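Side-chain contacts in adhesion and penetration protein autotransporter (Haemophilus influenzae, PDB 3SYJ), which probably acts as a serine protease and promotes bacterial adherence and invasion by directly binding a host cell structure: residues A[60-63]-A[67-70]; A[76-81]-A[99-104]. One frame throughout, in Å; residues are numbered along the deposited sequence.

Contact 1 (A[60-63]-A[67-70]); sequences AALV and YIVS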
loop_
_atom_site.group_PDB
_atom_site.type_symbol
_atom_site.label_atom_id
_atom_site.label_comp_id
_atom_site.label_asym_id
_atom_site.label_seq_id
_atom_site.Cartn_x
_atom_site.Cartn_y
_atom_site.Cartn_z
ATOM N N ALA A 60 67.164 5.404 4.058
ATOM C CA ALA A 60 66.975 5.562 5.508
ATOM C C ALA A 60 65.580 5.228 6.016
ATOM O O ALA A 60 64.606 5.205 5.256
ATOM C CB ALA A 60 67.377 6.967 5.957
ATOM N N ALA A 61 65.492 4.977 7.316
ATOM C CA ALA A 61 64.216 4.644 7.927
ATOM C C ALA A 61 64.006 5.439 9.214
ATOM O O ALA A 61 64.962 5.751 9.929
ATOM C CB ALA A 61 64.125 3.147 8.191
ATOM N N LEU A 62 62.750 5.770 9.487
ATOM C CA LEU A 62 62.397 6.623 10.619
ATOM C C LEU A 62 62.277 5.808 11.912
ATOM O O LEU A 62 61.356 5.007 12.064
ATOM C CB LEU A 62 61.089 7.366 10.315
ATOM C CG LEU A 62 60.658 8.519 11.232
ATOM C CD1 LEU A 62 61.606 9.717 11.146
ATOM C CD2 LEU A 62 59.244 8.930 10.885
ATOM N N VAL A 63 63.214 6.014 12.838
ATOM C CA VAL A 63 63.253 5.230 14.068
ATOM C C VAL A 63 62.808 6.031 15.306
ATOM O O VAL A 63 62.584 5.460 16.375
ATOM C CB VAL A 63 64.663 4.627 14.317
ATOM C CG1 VAL A 63 65.087 3.721 13.160
ATOM C CG2 VAL A 63 65.682 5.726 14.520
ATOM N N TYR A 67 64.617 11.192 14.223
ATOM C CA TYR A 67 65.827 10.407 13.966
ATOM C C TYR A 67 65.649 9.340 12.882
ATOM O O TYR A 67 64.610 8.687 12.791
ATOM C CB TYR A 67 66.349 9.754 15.247
ATOM C CG TYR A 67 66.784 10.734 16.302
ATOM C CD1 TYR A 67 68.104 11.149 16.388
ATOM C CD2 TYR A 67 65.871 11.242 17.218
ATOM C CE1 TYR A 67 68.504 12.043 17.355
ATOM C CE2 TYR A 67 66.259 12.139 18.191
ATOM C CZ TYR A 67 67.576 12.536 18.255
ATOM O OH TYR A 67 67.971 13.430 19.221
ATOM N N ILE A 68 66.679 9.174 12.060
ATOM C CA ILE A 68 66.695 8.121 11.056
ATOM C C ILE A 68 67.914 7.247 11.268
ATOM O O ILE A 68 68.768 7.541 12.113
ATOM C CB ILE A 68 66.728 8.690 9.629
ATOM C CG1 ILE A 68 67.894 9.671 9.469
ATOM C CG2 ILE A 68 65.400 9.355 9.301
ATOM C CD1 ILE A 68 68.092 10.154 8.049
ATOM N N VAL A 69 67.990 6.162 10.505
ATOM C CA VAL A 69 69.128 5.251 10.572
ATOM C C VAL A 69 69.584 4.911 9.160
ATOM O O VAL A 69 68.763 4.785 8.250
ATOM C CB VAL A 69 68.787 3.968 11.349
ATOM C CG1 VAL A 69 67.893 3.053 10.522
ATOM C CG2 VAL A 69 70.052 3.244 11.750
ATOM N N SER A 70 70.895 4.791 8.977
ATOM C CA SER A 70 71.483 4.479 7.677
ATOM C C SER A 70 72.950 4.120 7.887
ATOM O O SER A 70 73.397 4.034 9.026
ATOM C CB SER A 70 71.355 5.672 6.726
ATOM O OG SER A 70 71.691 5.317 5.400
#

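Contact 2 (A[76-81]-A[99-104]); sequences GYTDVD and VKRNNY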
loop_
_atom_site.group_PDB
_atom_site.type_symbol
_atom_site.label_atom_id
_atom_site.label_comp_id
_atom_site.label_asym_id
_atom_site.label_seq_id
_atom_site.Cartn_x
_atom_site.Cartn_y
_atom_site.Cartn_z
ATOM N N GLY A 76 76.853 11.674 1.417
ATOM C CA GLY A 76 76.413 12.786 0.591
ATOM C C GLY A 76 75.050 13.408 0.872
ATOM O O GLY A 76 74.886 14.625 0.730
ATOM N N TYR A 77 74.067 12.596 1.253
ATOM C CA TYR A 77 72.702 13.105 1.398
ATOM C C TYR A 77 72.590 14.000 2.622
ATOM O O TYR A 77 73.239 13.759 3.623
ATOM C CB TYR A 77 71.670 11.968 1.427
ATOM C CG TYR A 77 71.570 11.198 2.723
ATOM C CD1 TYR A 77 70.343 11.052 3.368
ATOM C CD2 TYR A 77 72.687 10.587 3.291
ATOM C CE1 TYR A 77 70.234 10.331 4.551
ATOM C CE2 TYR A 77 72.588 9.862 4.476
ATOM C CZ TYR A 77 71.357 9.740 5.105
ATOM O OH TYR A 77 71.236 9.032 6.286
ATOM N N THR A 78 71.773 15.043 2.530
ATOM C CA THR A 78 71.668 16.021 3.611
ATOM C C THR A 78 70.243 16.152 4.132
ATOM O O THR A 78 69.982 16.937 5.038
ATOM C CB THR A 78 72.127 17.404 3.135
ATOM O OG1 THR A 78 71.379 17.771 1.969
ATOM C CG2 THR A 78 73.594 17.374 2.786
ATOM N N ASP A 79 69.324 15.385 3.555
ATOM C CA ASP A 79 67.918 15.469 3.930
ATOM C C ASP A 79 67.139 14.251 3.459
ATOM O O ASP A 79 67.618 13.476 2.627
ATOM C CB ASP A 79 67.294 16.749 3.364
ATOM C CG ASP A 79 67.583 16.939 1.890
ATOM O OD1 ASP A 79 67.321 16.005 1.107
ATOM O OD2 ASP A 79 68.068 18.027 1.512
ATOM N N VAL A 80 65.937 14.080 4.002
ATOM C CA VAL A 80 65.067 12.987 3.591
ATOM C C VAL A 80 63.649 13.500 3.441
ATOM O O VAL A 80 63.312 14.562 3.963
ATOM C CB VAL A 80 65.083 11.818 4.604
ATOM C CG1 VAL A 80 66.426 11.091 4.562
ATOM C CG2 VAL A 80 64.785 12.316 6.009
ATOM N N ASP A 81 62.812 12.758 2.725
ATOM C CA ASP A 81 61.390 13.074 2.700
ATOM C C ASP A 81 60.564 11.801 2.684
ATOM O O ASP A 81 61.098 10.717 2.469
ATOM C CB ASP A 81 61.025 14.011 1.534
ATOM C CG ASP A 81 61.367 13.431 0.178
ATOM O OD1 ASP A 81 62.042 12.378 0.118
ATOM O OD2 ASP A 81 60.964 14.040 -0.834
ATOM N N VAL A 99 70.722 17.518 10.762
ATOM C CA VAL A 99 71.445 18.544 11.507
ATOM C C VAL A 99 72.616 17.931 12.258
ATOM O O VAL A 99 73.489 18.638 12.751
ATOM C CB VAL A 99 70.524 19.276 12.508
ATOM C CG1 VAL A 99 69.347 19.899 11.772
ATOM C CG2 VAL A 99 70.029 18.323 13.588
ATOM N N LYS A 100 72.628 16.609 12.343
ATOM C CA LYS A 100 73.696 15.889 13.014
ATOM C C LYS A 100 73.659 14.445 12.533
ATOM O O LYS A 100 72.621 13.788 12.627
ATOM C CB LYS A 100 73.497 15.964 14.524
ATOM C CG LYS A 100 74.565 15.270 15.334
ATOM C CD LYS A 100 75.910 15.937 15.134
ATOM C CE LYS A 100 76.901 15.454 16.172
ATOM N NZ LYS A 100 78.297 15.803 15.816
ATOM N N ARG A 101 74.785 13.959 12.008
ATOM C CA ARG A 101 74.852 12.633 11.387
ATOM C C ARG A 101 74.956 11.505 12.403
ATOM O O ARG A 101 74.461 10.405 12.170
ATOM C CB ARG A 101 76.034 12.548 10.417
ATOM C CG ARG A 101 76.058 13.654 9.384
ATOM C CD ARG A 101 76.758 13.217 8.112
ATOM N NE ARG A 101 76.093 13.813 6.962
ATOM C CZ ARG A 101 75.482 13.127 6.002
ATOM N NH1 ARG A 101 75.468 11.802 6.010
ATOM N NH2 ARG A 101 74.906 13.775 5.011
ATOM N N ASN A 102 75.605 11.788 13.525
ATOM C CA ASN A 102 75.873 10.778 14.538
ATOM C C ASN A 102 76.506 9.530 13.933
ATOM O O ASN A 102 75.984 8.426 14.065
ATOM C CB ASN A 102 74.604 10.427 15.317
ATOM C CG ASN A 102 74.071 11.606 16.127
ATOM O OD1 ASN A 102 74.810 12.241 16.875
ATOM N ND2 ASN A 102 72.786 11.896 15.980
ATOM N N ASN A 103 77.640 9.724 13.268
ATOM C CA ASN A 103 78.440 8.615 12.774
ATOM C C ASN A 103 79.023 7.829 13.944
ATOM O O ASN A 103 79.688 8.384 14.814
ATOM C CB ASN A 103 79.553 9.110 11.843
ATOM C CG ASN A 103 79.014 9.714 10.552
ATOM O OD1 ASN A 103 77.999 9.269 10.021
ATOM N ND2 ASN A 103 79.698 10.730 10.042
ATOM N N TYR A 104 78.742 6.533 13.962
ATOM C CA TYR A 104 79.228 5.624 14.992
ATOM C C TYR A 104 80.748 5.675 15.150
ATOM O O TYR A 104 81.478 5.711 14.164
ATOM C CB TYR A 104 78.822 4.213 14.599
ATOM C CG TYR A 104 78.851 3.198 15.702
ATOM C CD1 TYR A 104 77.745 3.003 16.516
ATOM C CD2 TYR A 104 79.967 2.396 15.900
ATOM C CE1 TYR A 104 77.757 2.052 17.510
ATOM C CE2 TYR A 104 79.990 1.443 16.894
ATOM C CZ TYR A 104 78.883 1.272 17.695
ATOM O OH TYR A 104 78.896 0.319 18.688
#

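Contact 1 (A[60-63]-A[67-70])
Val63 and Val69 meet on one face of a two-stranded antiparallel hairpin, their side chains crossing at about a right angle with CG1 against CG1 at 3.9 Å. Val69 presents this methyl because its CG1 stands between its own backbone N and carbonyl carbon (chi1 74°). The other branch of Val63, CG2, turns to the neighbouring strand, where it touches Tyr67 O at 3.6 Å and also lies near Tyr67 CB. Tyr67 sends its ring away from the hairpin, where Phe259 meets it edge-to-face and its hydroxyl is hydrogen-bonded to Asp266 OD2. On the face of Leu62 and Ile68, a non-hydrogen-bonded pair, Leu62 CD1 approaches Ile68 CG2 loosely at 4.2 Å, while Ile68 CD1 reaches back to Ala60 CB at 3.9 Å. The strands are held by Val63 N to Tyr67 O at 3.0 Å, the donor tilted 26° from the carbonyl plane, and by Val69 N to Ala61 O at 3.1 Å, in the carbonyl plane. The return bond from Ala61 N to Val69 O is weak. Ile234 packs against Ala61 and Val69, so strand 231-238 covers that face. This buried beta hairpin is part of the S6 peptidase domain, and Ser70, which follows strand 67-69, lies near the probable active-site Ser218, as fits the chymotrypsin-like PA clan.

Contact 2 (A[76-81]-A[99-104])
The Tyr77 ring and the Arg101 guanidinium stand almost perpendicular, their planes 82° apart, with Arg101 NH1 approaching Tyr77 CE2 obliquely at 3.8 Å. Within its own segment the ring has Val80 CG1 at its edge, in plane. At the guanidinium edge, near its plane, lies the carbonyl oxygen of Tyr77; the modelled approach of NH2 to it is too short to be trusted, so the exact placement of this end of Arg101 is doubtful. Gly76 C and Thr78 CA lie obliquely to the guanidinium as modelled. In the same model a bend at chi3 (144°) turns the guanidinium toward the backbone of residues 76-78. Arg101 NE is hydrogen-bonded to Ile329 O, which ties the guanidinium to strand 329-330 as well. The Tyr77 hydroxyl, at the far end of the ring, is hydrogen-bonded to His117 NE2. His117 ND1 in turn pairs with Asn103 OD1, so a polar chain from the Tyr77 hydroxyl leads back to the segment that carries Arg101. The backbones themselves stay well apart, Thr78 CA and Val99 CA being 8.3 Å from each other, and one long side chain spans the gap. This is loop packing at the margin of the small antiparallel sheet of strands 79-80, 96-100 and 120-121, in the S6 peptidase domain of the Hap passenger.

The two contacts follow in series along the chain, 60-63 with 67-70 closing before 76-81 opens, and their centres lie 9 Å apart inside the S6 peptidase domain. Contact 1 is a hairpin of strands 61-64 and 67-69; contact 2 borders the sheet of strands 79-80, 96-100 and 120-121. Backbone bonds of Ile68 with Pro119 and Ser70 with His117 tie strand 67-69 to the chain leading into strand 120-121. The Tyr77 hydroxyl oxygen packs 3.4 Å from Ser70 CB, and Ile68 CD1 lies 4.0 Å from Val80 CG1. Ile68 and Ser70 thus pack the hairpin against the segment that follows it, near Ser218, the probable nucleophile.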